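Local coordinates for protein CRISPR-associated endonuclease Cas12b (Alicyclobacillus acidoterrestris, PDB 5U31) that cuts DNA that carries a protospacer adjacent motif, as an RNA-guided CRISPR endonuclease with a metal-dependent RuvC nuclease domain, at residues A[550-555]-A[564-569]; A[582-587]-A[614-619]. The protein carries 3 engineered substitutions. One frame throughout, in Å; residues are numbered along the deposited sequence.

Contact 1 of 2, residues A[550-555]-A[564-569]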
ATOM      1  N   HIS A 550      10.237  -4.756 -36.682  1.00 62.61           N
ATOM      2  CA  HIS A 550       9.725  -5.825 -35.822  1.00 50.64           C
ATOM      3  C   HIS A 550       8.328  -6.216 -36.276  1.00 51.28           C
ATOM      4  O   HIS A 550       7.328  -5.896 -35.623  1.00 54.33           O
ATOM      5  CB  HIS A 550       9.722  -5.387 -34.357  1.00 48.60           C
ATOM      6  CG  HIS A 550      11.059  -4.945 -33.855  1.00 50.93           C
ATOM      7  ND1 HIS A 550      11.861  -5.746 -33.071  1.00 59.99           N
ATOM      8  CD2 HIS A 550      11.735  -3.785 -34.022  1.00 55.57           C
ATOM      9  CE1 HIS A 550      12.973  -5.098 -32.775  1.00 60.16           C
ATOM     10  NE2 HIS A 550      12.922  -3.905 -33.341  1.00 61.94           N
ATOM     11  N   PRO A 551       8.221  -6.929 -37.390  1.00 55.49           N
ATOM     12  CA  PRO A 551       6.902  -7.333 -37.878  1.00 47.32           C
ATOM     13  C   PRO A 551       6.384  -8.561 -37.148  1.00 57.48           C
ATOM     14  O   PRO A 551       7.145  -9.439 -36.734  1.00 58.58           O
ATOM     15  CB  PRO A 551       7.152  -7.638 -39.363  1.00 49.32           C
ATOM     16  CG  PRO A 551       8.648  -7.426 -39.595  1.00 49.19           C
ATOM     17  CD  PRO A 551       9.295  -7.435 -38.255  1.00 54.63           C
ATOM     18  N   ASP A 552       5.062  -8.600 -36.987  1.00 59.44           N
ATOM     19  CA  ASP A 552       4.411  -9.748 -36.368  1.00 61.33           C
ATOM     20  C   ASP A 552       4.673 -11.004 -37.186  1.00 49.66           C
ATOM     21  O   ASP A 552       4.415 -11.040 -38.392  1.00 55.84           O
ATOM     22  CB  ASP A 552       2.905  -9.512 -36.250  1.00 75.07           C
ATOM     23  CG  ASP A 552       2.564  -8.220 -35.537  1.00 92.32           C
ATOM     24  OD1 ASP A 552       2.703  -7.144 -36.158  1.00 97.87           O
ATOM     25  OD2 ASP A 552       2.145  -8.281 -34.362  1.00 96.23           O
ATOM     26  N   ASP A 553       5.186 -12.039 -36.520  1.00 50.36           N
ATOM     27  CA  ASP A 553       5.500 -13.301 -37.175  1.00 56.88           C
ATOM     28  C   ASP A 553       4.828 -14.488 -36.498  1.00 53.04           C
ATOM     29  O   ASP A 553       5.099 -15.634 -36.874  1.00 54.54           O
ATOM     30  CB  ASP A 553       7.012 -13.511 -37.216  1.00 61.88           C
ATOM     31  CG  ASP A 553       7.662 -13.291 -35.870  1.00 68.62           C
ATOM     32  OD1 ASP A 553       6.965 -13.413 -34.838  1.00 63.77           O
ATOM     33  OD2 ASP A 553       8.869 -12.979 -35.847  1.00 79.94           O
ATOM     34  N   GLY A 554       3.979 -14.246 -35.505  1.00 47.18           N
ATOM     35  CA  GLY A 554       3.194 -15.294 -34.895  1.00 49.02           C
ATOM     36  C   GLY A 554       3.859 -16.038 -33.761  1.00 57.69           C
ATOM     37  O   GLY A 554       3.254 -16.974 -33.224  1.00 66.42           O
ATOM     38  N   LYS A 555       5.076 -15.664 -33.376  1.00 49.24           N
ATOM     39  CA  LYS A 555       5.748 -16.364 -32.289  1.00 53.48           C
ATOM     40  C   LYS A 555       5.046 -16.073 -30.965  1.00 56.60           C
ATOM     41  O   LYS A 555       4.731 -14.921 -30.650  1.00 51.72           O
ATOM     42  CB  LYS A 555       7.224 -15.971 -32.230  1.00 51.57           C
ATOM     43  CG  LYS A 555       8.065 -16.652 -33.311  1.00 59.37           C
ATOM     44  CD  LYS A 555       9.552 -16.347 -33.188  1.00 56.43           C
ATOM     45  CE  LYS A 555       9.858 -14.900 -33.526  1.00 68.96           C
ATOM     46  NZ  LYS A 555      11.325 -14.644 -33.573  1.00 81.40           N
ATOM     47  N   GLY A 564       6.083  -7.640 -33.378  1.00 56.45           N
ATOM     48  CA  GLY A 564       4.811  -7.044 -33.045  1.00 53.58           C
ATOM     49  C   GLY A 564       4.939  -6.007 -31.946  1.00 58.21           C
ATOM     50  O   GLY A 564       5.987  -5.829 -31.320  1.00 66.96           O
ATOM     51  N   LEU A 565       3.833  -5.302 -31.712  1.00 54.66           N
ATOM     52  CA  LEU A 565       3.797  -4.251 -30.696  1.00 46.72           C
ATOM     53  C   LEU A 565       2.389  -4.240 -30.107  1.00 40.12           C
ATOM     54  O   LEU A 565       1.458  -3.726 -30.733  1.00 52.75           O
ATOM     55  CB  LEU A 565       4.174  -2.903 -31.295  1.00 40.81           C
ATOM     56  CG  LEU A 565       4.471  -1.765 -30.318  1.00 60.20           C
ATOM     57  CD1 LEU A 565       5.545  -2.175 -29.320  1.00 58.70           C
ATOM     58  CD2 LEU A 565       4.885  -0.512 -31.071  1.00 58.93           C
ATOM     59  N   ARG A 566       2.242  -4.810 -28.910  1.00 39.34           N
ATOM     60  CA  ARG A 566       0.950  -4.956 -28.258  1.00 39.00           C
ATOM     61  C   ARG A 566       1.000  -4.391 -26.847  1.00 40.97           C
ATOM     62  O   ARG A 566       2.019  -4.478 -26.160  1.00 56.86           O
ATOM     63  CB  ARG A 566       0.510  -6.421 -28.188  1.00 39.23           C
ATOM     64  CG  ARG A 566       0.266  -7.064 -29.529  1.00 40.31           C
ATOM     65  CD  ARG A 566       0.129  -8.571 -29.408  1.00 40.57           C
ATOM     66  NE  ARG A 566      -0.388  -9.126 -30.652  1.00 49.70           N
ATOM     67  CZ  ARG A 566       0.370  -9.439 -31.694  1.00 54.29           C
ATOM     68  NH1 ARG A 566      -0.185  -9.925 -32.796  1.00 53.61           N
ATOM     69  NH2 ARG A 566       1.682  -9.271 -31.634  1.00 52.96           N
ATOM     70  N   VAL A 567      -0.128  -3.832 -26.417  1.00 39.61           N
ATOM     71  CA  VAL A 567      -0.271  -3.245 -25.090  1.00 38.32           C
ATOM     72  C   VAL A 567      -1.495  -3.862 -24.428  1.00 43.79           C
ATOM     73  O   VAL A 567      -2.554  -3.973 -25.054  1.00 44.02           O
ATOM     74  CB  VAL A 567      -0.412  -1.713 -25.155  1.00 36.84           C
ATOM     75  CG1 VAL A 567      -0.633  -1.140 -23.764  1.00 36.03           C
ATOM     76  CG2 VAL A 567       0.807  -1.086 -25.813  1.00 39.99           C
HETATM   77  N   MSE A 568      -1.351  -4.259 -23.171  1.00 36.04           N
HETATM   78  CA  MSE A 568      -2.493  -4.769 -22.429  1.00 35.90           C
HETATM   79  C   MSE A 568      -2.883  -3.800 -21.321  1.00 45.54           C
HETATM   80  O   MSE A 568      -2.064  -3.465 -20.469  1.00 53.73           O
HETATM   81  CB  MSE A 568      -2.186  -6.142 -21.840  1.00 35.73           C
HETATM   82  CG  MSE A 568      -3.390  -6.803 -21.210  1.00 48.12           C
HETATM   83 SE   MSE A 568      -2.930  -8.437 -20.267  1.00 58.55          SE
HETATM   84  CE  MSE A 568      -1.912  -7.638 -18.813  1.00 63.67           C
ATOM     85  N   SER A 569      -4.129  -3.339 -21.339  1.00 35.51           N
ATOM     86  CA  SER A 569      -4.623  -2.456 -20.295  1.00 35.07           C
ATOM     87  C   SER A 569      -5.356  -3.278 -19.248  1.00 34.83           C
ATOM     88  O   SER A 569      -6.001  -4.278 -19.568  1.00 35.23           O
ATOM     89  CB  SER A 569      -5.540  -1.377 -20.868  1.00 35.50           C
ATOM     90  OG  SER A 569      -6.589  -1.947 -21.624  1.00 46.34           O
TER
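G564 is pressed against the turn that follows helix 543-549; one backbone bond holds it there, and the D552 carboxylate packs on its CA. Its backbone N donates to H550 O at 3.1 Å, with the donor standing well above the carbonyl plane. D552 OD2 lies 3.2 Å from G564 CA, and glycine lets the backbone come this close to the carboxylate. The same OD2 reaches R566 NH2 at 2.9 Å in a salt bridge; as a hydrogen bond it is weak, bent to 121° at the hydrogen, with carboxylate and guanidinium planes 81° apart. D552 CG lies anti to its own carbonyl carbon, and R566 is extended from CG to NE, which lets the two chains meet from opposite directions. R566 lies on strand 566-572 of the RuvC sheet, an RNase H-like fold, and the strand runs on to A571, an engineered alanine at an active-site position. R566 NE is paired with E616 OE1. The solvent side is looser: D553, G554 and K555 are exposed and make no contact with 564-569. There D553 OD1 accepts from K555 N at 3.3 Å, forming an Asx turn.

Contact 2 of 2, residues A[582-587]-A[614-619]. With nucleotides of chain B.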
ATOM      1  N   VAL A 582      -6.462  -6.463 -24.867  1.00 38.27           N
ATOM      2  CA  VAL A 582      -5.197  -6.471 -25.589  1.00 38.42           C
ATOM      3  C   VAL A 582      -5.412  -5.808 -26.941  1.00 39.16           C
ATOM      4  O   VAL A 582      -6.393  -6.102 -27.635  1.00 59.74           O
ATOM      5  CB  VAL A 582      -4.656  -7.904 -25.747  1.00 38.69           C
ATOM      6  CG1 VAL A 582      -3.398  -7.912 -26.588  1.00 38.98           C
ATOM      7  CG2 VAL A 582      -4.381  -8.510 -24.392  1.00 37.98           C
ATOM      8  N   PHE A 583      -4.504  -4.910 -27.305  1.00 39.09           N
ATOM      9  CA  PHE A 583      -4.555  -4.205 -28.574  1.00 39.82           C
ATOM     10  C   PHE A 583      -3.224  -4.366 -29.292  1.00 41.50           C
ATOM     11  O   PHE A 583      -2.166  -4.431 -28.662  1.00 45.05           O
ATOM     12  CB  PHE A 583      -4.865  -2.713 -28.384  1.00 39.60           C
ATOM     13  CG  PHE A 583      -6.324  -2.404 -28.210  1.00 39.75           C
ATOM     14  CD1 PHE A 583      -7.042  -1.796 -29.227  1.00 40.51           C
ATOM     15  CD2 PHE A 583      -6.978  -2.716 -27.030  1.00 39.18           C
ATOM     16  CE1 PHE A 583      -8.384  -1.503 -29.070  1.00 40.70           C
ATOM     17  CE2 PHE A 583      -8.322  -2.424 -26.867  1.00 46.14           C
ATOM     18  CZ  PHE A 583      -9.027  -1.818 -27.890  1.00 40.13           C
ATOM     19  N   ARG A 584      -3.288  -4.425 -30.618  1.00 42.83           N
ATOM     20  CA  ARG A 584      -2.117  -4.606 -31.464  1.00 41.55           C
ATOM     21  C   ARG A 584      -1.996  -3.424 -32.415  1.00 46.18           C
ATOM     22  O   ARG A 584      -2.994  -2.965 -32.978  1.00 55.45           O
ATOM     23  CB  ARG A 584      -2.213  -5.924 -32.256  1.00 42.35           C
ATOM     24  CG  ARG A 584      -1.715  -5.843 -33.697  1.00 53.00           C
ATOM     25  CD  ARG A 584      -1.904  -7.165 -34.439  1.00 57.96           C
ATOM     26  NE  ARG A 584      -3.306  -7.570 -34.512  1.00 60.21           N
ATOM     27  CZ  ARG A 584      -4.083  -7.389 -35.575  1.00 55.28           C
ATOM     28  NH1 ARG A 584      -3.595  -6.813 -36.663  1.00 61.15           N
ATOM     29  NH2 ARG A 584      -5.347  -7.788 -35.552  1.00 53.13           N
ATOM     30  N   VAL A 585      -0.776  -2.921 -32.580  1.00 42.06           N
ATOM     31  CA  VAL A 585      -0.521  -1.878 -33.568  1.00 42.73           C
ATOM     32  C   VAL A 585      -0.407  -2.531 -34.938  1.00 49.49           C
ATOM     33  O   VAL A 585       0.321  -3.515 -35.109  1.00 59.46           O
ATOM     34  CB  VAL A 585       0.748  -1.085 -33.218  1.00 42.32           C
ATOM     35  CG1 VAL A 585       0.911   0.087 -34.166  1.00 43.04           C
ATOM     36  CG2 VAL A 585       0.694  -0.595 -31.787  1.00 41.19           C
ATOM     37  N   ALA A 586      -1.134  -1.994 -35.913  1.00 48.33           N
ATOM     38  CA  ALA A 586      -1.164  -2.589 -37.242  1.00 50.46           C
ATOM     39  C   ALA A 586      -1.535  -1.525 -38.262  1.00 53.97           C
ATOM     40  O   ALA A 586      -2.137  -0.502 -37.929  1.00 47.20           O
ATOM     41  CB  ALA A 586      -2.152  -3.759 -37.312  1.00 46.92           C
ATOM     42  N   ARG A 587      -1.159  -1.782 -39.513  1.00 56.53           N
ATOM     43  CA  ARG A 587      -1.556  -0.906 -40.606  1.00 58.75           C
ATOM     44  C   ARG A 587      -3.056  -1.008 -40.835  1.00 61.65           C
ATOM     45  O   ARG A 587      -3.647  -2.084 -40.704  1.00 63.05           O
ATOM     46  CB  ARG A 587      -0.815  -1.275 -41.891  1.00 74.55           C
ATOM     47  CG  ARG A 587       0.699  -1.314 -41.781  1.00 89.66           C
ATOM     48  CD  ARG A 587       1.316  -1.644 -43.133  1.00104.32           C
ATOM     49  NE  ARG A 587       2.732  -1.986 -43.032  1.00120.46           N
ATOM     50  CZ  ARG A 587       3.481  -2.379 -44.058  1.00120.98           C
ATOM     51  NH1 ARG A 587       2.950  -2.481 -45.270  1.00116.44           N
ATOM     52  NH2 ARG A 587       4.762  -2.674 -43.874  1.00111.99           N
ATOM     53  N   VAL A 614      -5.529  -2.225 -33.099  1.00 43.65           N
ATOM     54  CA  VAL A 614      -6.573  -3.217 -33.322  1.00 48.14           C
ATOM     55  C   VAL A 614      -6.809  -4.002 -32.040  1.00 43.87           C
ATOM     56  O   VAL A 614      -5.862  -4.508 -31.429  1.00 45.79           O
ATOM     57  CB  VAL A 614      -6.189  -4.155 -34.475  1.00 44.34           C
ATOM     58  CG1 VAL A 614      -7.261  -5.205 -34.683  1.00 47.72           C
ATOM     59  CG2 VAL A 614      -5.965  -3.358 -35.740  1.00 45.22           C
ATOM     60  N   HIS A 615      -8.073  -4.121 -31.639  1.00 42.57           N
ATOM     61  CA  HIS A 615      -8.417  -4.923 -30.472  1.00 42.12           C
ATOM     62  C   HIS A 615      -8.234  -6.406 -30.776  1.00 43.74           C
ATOM     63  O   HIS A 615      -8.775  -6.922 -31.759  1.00 50.99           O
ATOM     64  CB  HIS A 615      -9.858  -4.645 -30.042  1.00 42.84           C
ATOM     65  CG  HIS A 615     -10.287  -5.401 -28.821  1.00 41.37           C
ATOM     66  ND1 HIS A 615     -10.972  -6.596 -28.881  1.00 41.79           N
ATOM     67  CD2 HIS A 615     -10.131  -5.124 -27.504  1.00 59.08           C
ATOM     68  CE1 HIS A 615     -11.214  -7.025 -27.654  1.00 41.18           C
ATOM     69  NE2 HIS A 615     -10.719  -6.148 -26.801  1.00 49.79           N
ATOM     70  N   GLU A 616      -7.471  -7.095 -29.928  1.00 41.73           N
ATOM     71  CA  GLU A 616      -7.241  -8.527 -30.065  1.00 42.08           C
ATOM     72  C   GLU A 616      -8.183  -9.349 -29.197  1.00 43.04           C
ATOM     73  O   GLU A 616      -8.877 -10.235 -29.703  1.00 52.38           O
ATOM     74  CB  GLU A 616      -5.786  -8.866 -29.717  1.00 41.65           C
ATOM     75  CG  GLU A 616      -4.757  -8.207 -30.617  1.00 49.40           C
ATOM     76  CD  GLU A 616      -4.059  -9.195 -31.529  1.00 60.50           C
ATOM     77  OE1 GLU A 616      -3.396 -10.121 -31.013  1.00 63.05           O
ATOM     78  OE2 GLU A 616      -4.183  -9.047 -32.762  1.00 66.22           O
ATOM     79  N   ARG A 617      -8.227  -9.070 -27.897  1.00 41.01           N
ATOM     80  CA  ARG A 617      -9.079  -9.832 -26.997  1.00 40.86           C
ATOM     81  C   ARG A 617      -9.336  -9.019 -25.741  1.00 39.99           C
ATOM     82  O   ARG A 617      -8.583  -8.103 -25.405  1.00 39.40           O
ATOM     83  CB  ARG A 617      -8.446 -11.182 -26.635  1.00 48.24           C
ATOM     84  CG  ARG A 617      -7.188 -11.067 -25.790  1.00 46.09           C
ATOM     85  CD  ARG A 617      -6.363 -12.337 -25.862  1.00 40.30           C
ATOM     86  NE  ARG A 617      -4.932 -12.046 -25.815  1.00 39.90           N
ATOM     87  CZ  ARG A 617      -4.205 -12.100 -24.708  1.00 40.77           C
ATOM     88  NH1 ARG A 617      -4.783 -12.444 -23.564  1.00 38.70           N
ATOM     89  NH2 ARG A 617      -2.906 -11.819 -24.740  1.00 41.01           N
ATOM     90  N   SER A 618     -10.422  -9.365 -25.057  1.00 39.99           N
ATOM     91  CA  SER A 618     -10.694  -8.882 -23.713  1.00 39.25           C
ATOM     92  C   SER A 618     -11.047 -10.071 -22.837  1.00 40.25           C
ATOM     93  O   SER A 618     -11.640 -11.049 -23.306  1.00 49.33           O
ATOM     94  CB  SER A 618     -11.826  -7.850 -23.686  1.00 39.36           C
ATOM     95  OG  SER A 618     -11.406  -6.613 -24.233  1.00 39.27           O
ATOM     96  N   GLN A 619     -10.674  -9.984 -21.566  1.00 38.47           N
ATOM     97  CA  GLN A 619     -10.844 -11.101 -20.657  1.00 38.42           C
ATOM     98  C   GLN A 619     -11.032 -10.575 -19.245  1.00 37.74           C
ATOM     99  O   GLN A 619     -10.522  -9.510 -18.892  1.00 37.16           O
ATOM    100  CB  GLN A 619      -9.642 -12.053 -20.714  1.00 38.36           C
ATOM    101  CG  GLN A 619      -9.858 -13.267 -21.594  1.00 58.72           C
ATOM    102  CD  GLN A 619     -10.903 -14.212 -21.031  1.00 85.66           C
ATOM    103  OE1 GLN A 619     -10.839 -14.607 -19.864  1.00 81.53           O
ATOM    104  NE2 GLN A 619     -11.879 -14.574 -21.858  1.00102.45           N
TER
ATOM    105  P     G B   9      -9.970 -17.054 -27.946  1.00 51.20           P
ATOM    106  OP1   G B   9      -8.499 -17.238 -27.925  1.00 43.98           O
ATOM    107  OP2   G B   9     -10.726 -17.242 -29.212  1.00 46.72           O
ATOM    108  O5'   G B   9     -10.599 -18.028 -26.855  1.00 44.21           O
ATOM    109  C5'   G B   9     -10.012 -18.176 -25.565  1.00 43.38           C
ATOM    110  C4'   G B   9     -10.938 -18.926 -24.639  1.00 43.49           C
ATOM    111  O4'   G B   9     -10.239 -19.291 -23.415  1.00 42.82           O
ATOM    112  C3'   G B   9     -12.194 -18.165 -24.209  1.00 44.62           C
ATOM    113  O3'   G B   9     -13.305 -19.053 -24.199  1.00 44.04           O
ATOM    114  C2'   G B   9     -11.868 -17.745 -22.779  1.00 43.14           C
ATOM    115  O2'   G B   9     -12.992 -17.548 -21.951  1.00 45.06           O
ATOM    116  C1'   G B   9     -11.022 -18.917 -22.304  1.00 42.30           C
ATOM    117  N9    G B   9     -10.145 -18.597 -21.178  1.00 44.18           N
ATOM    118  C8    G B   9     -10.202 -19.167 -19.929  1.00 44.23           C
ATOM    119  N7    G B   9      -9.317 -18.682 -19.106  1.00 46.11           N
ATOM    120  C5    G B   9      -8.642 -17.728 -19.857  1.00 44.20           C
ATOM    121  C6    G B   9      -7.572 -16.876 -19.493  1.00 39.06           C
ATOM    122  O6    G B   9      -6.990 -16.790 -18.407  1.00 56.25           O
ATOM    123  N1    G B   9      -7.182 -16.065 -20.550  1.00 39.09           N
ATOM    124  C2    G B   9      -7.745 -16.064 -21.798  1.00 39.83           C
ATOM    125  N2    G B   9      -7.212 -15.193 -22.667  1.00 39.77           N
ATOM    126  N3    G B   9      -8.746 -16.854 -22.156  1.00 48.63           N
ATOM    127  C4    G B   9      -9.142 -17.655 -21.140  1.00 45.99           C
ATOM    128  P     A B   6     -17.951  -3.146 -28.355  1.00 46.02           P
ATOM    129  OP1   A B   6     -18.117  -1.730 -27.949  1.00 43.09           O
ATOM    130  OP2   A B   6     -17.984  -3.504 -29.799  1.00 44.21           O
ATOM    131  O5'   A B   6     -16.588  -3.658 -27.714  1.00 42.50           O
ATOM    132  C5'   A B   6     -15.361  -3.555 -28.424  1.00 51.05           C
ATOM    133  C4'   A B   6     -14.803  -4.917 -28.739  1.00 42.60           C
ATOM    134  O4'   A B   6     -14.564  -5.593 -27.477  1.00 41.88           O
ATOM    135  C3'   A B   6     -15.747  -5.805 -29.555  1.00 71.42           C
ATOM    136  O3'   A B   6     -15.186  -6.313 -30.785  1.00 69.50           O
ATOM    137  C2'   A B   6     -16.206  -6.894 -28.576  1.00 43.29           C
ATOM    138  O2'   A B   6     -16.348  -8.184 -29.125  1.00 61.94           O
ATOM    139  C1'   A B   6     -15.152  -6.877 -27.476  1.00 42.29           C
ATOM    140  N9    A B   6     -15.781  -7.102 -26.173  1.00 49.65           N
ATOM    141  C8    A B   6     -16.745  -6.309 -25.600  1.00 48.34           C
ATOM    142  N7    A B   6     -17.187  -6.747 -24.448  1.00 41.44           N
ATOM    143  C5    A B   6     -16.482  -7.925 -24.257  1.00 46.52           C
ATOM    144  C6    A B   6     -16.501  -8.867 -23.217  1.00 41.01           C
ATOM    145  N6    A B   6     -17.286  -8.759 -22.143  1.00 40.82           N
ATOM    146  N1    A B   6     -15.678  -9.931 -23.319  1.00 42.80           N
ATOM    147  C2    A B   6     -14.896 -10.034 -24.402  1.00 46.59           C
ATOM    148  N3    A B   6     -14.788  -9.217 -25.448  1.00 42.23           N
ATOM    149  C4    A B   6     -15.617  -8.166 -25.314  1.00 47.00           C
ATOM    150  P     G B   7     -13.940  -7.327 -30.898  1.00 44.06           P
ATOM    151  OP1   G B   7     -13.030  -7.223 -29.748  1.00 44.59           O
ATOM    152  OP2   G B   7     -13.388  -7.107 -32.257  1.00 44.77           O
ATOM    153  O5'   G B   7     -14.597  -8.778 -30.881  1.00 45.35           O
ATOM    154  C5'   G B   7     -13.943  -9.856 -30.214  1.00 47.39           C
ATOM    155  C4'   G B   7     -14.576 -11.192 -30.512  1.00 44.97           C
ATOM    156  O4'   G B   7     -15.997 -11.125 -30.232  1.00 52.43           O
ATOM    157  C3'   G B   7     -14.445 -11.676 -31.953  1.00 49.55           C
ATOM    158  O3'   G B   7     -14.342 -13.097 -31.962  1.00 50.44           O
ATOM    159  C2'   G B   7     -15.776 -11.268 -32.570  1.00 55.43           C
ATOM    160  O2'   G B   7     -16.162 -12.051 -33.681  1.00 55.88           O
ATOM    161  C1'   G B   7     -16.732 -11.453 -31.394  1.00 58.03           C
ATOM    162  N9    G B   7     -17.901 -10.574 -31.439  1.00 60.91           N
ATOM    163  C8    G B   7     -17.915  -9.209 -31.281  1.00 49.63           C
ATOM    164  N7    G B   7     -19.112  -8.699 -31.361  1.00 59.55           N
ATOM    165  C5    G B   7     -19.936  -9.795 -31.587  1.00 63.24           C
ATOM    166  C6    G B   7     -21.341  -9.872 -31.766  1.00 54.29           C
ATOM    167  O6    G B   7     -22.165  -8.951 -31.759  1.00 47.96           O
ATOM    168  N1    G B   7     -21.762 -11.181 -31.967  1.00 57.25           N
ATOM    169  C2    G B   7     -20.939 -12.277 -31.995  1.00 63.57           C
ATOM    170  N2    G B   7     -21.532 -13.459 -32.202  1.00 76.00           N
ATOM    171  N3    G B   7     -19.630 -12.221 -31.833  1.00 69.75           N
ATOM    172  C4    G B   7     -19.202 -10.959 -31.632  1.00 63.15           C
TER
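V582 O takes two backbone donors from the opposite strand: E616 N at 2.7 Å, and R617 N more weakly at 3.5 Å. V582 N donates to R617 O, so E616 and R617 both face V582 and the register slips by one residue. Beyond this shift, R584 and V614 exchange a regular pair of backbone bonds, R584 N to V614 O and V614 N to R584 O.

On the face carrying R584, its NE forms a salt bridge with E616 OE2, which lies at the guanidinium edge; the two planes are 73° apart. The E616 chain bends at chi2 (-110°), bringing the carboxylate across the arginine. V614 CB lies over one guanidinium face of R584. V582 CG2 sits 3.5 Å above the guanidinium plane of R617, over its centre; R617 NH1 is paired with E820.

On the other face, H615 CA rests over the F583 ring, 3.8 Å from its centroid. The imidazole, with CG anti to its backbone N, makes an offset edge-to-face pair with that ring, planes 76° apart, and CD2 comes 3.3 Å from F583 CE2. H615 NE2 and S618 OG share a hydrogen bond of 2.7 Å, and the sugar O4' of a chain B adenosine lies over one imidazole face.

The arrangement is a classic beta bulge in antiparallel strands of the RuvC domain, at the site where H615 binds the guide RNA.

Overall arrangement
Along the chain, helix 543-549 ends at the turn of 550-555, and contact 1 closes a short loop when 564-569 returns beside that turn to enter strand 566-572. The chain then reverses into strand 578-587, and contact 2 closes a longer excursion, through strand 602-604, by setting 614-619 against 582-587. The two closures follow in series, neither nested nor crossed, with centres about 9 Å apart. They are joined through the sheet: L565 O lies 3.0 Å from V585 N, and V567 N lies 3.1 Å from F583 O, both probable hydrogen bonds. Together they tie the turn after helix 543-549 to strands 566-572, 578-587 and 611-621.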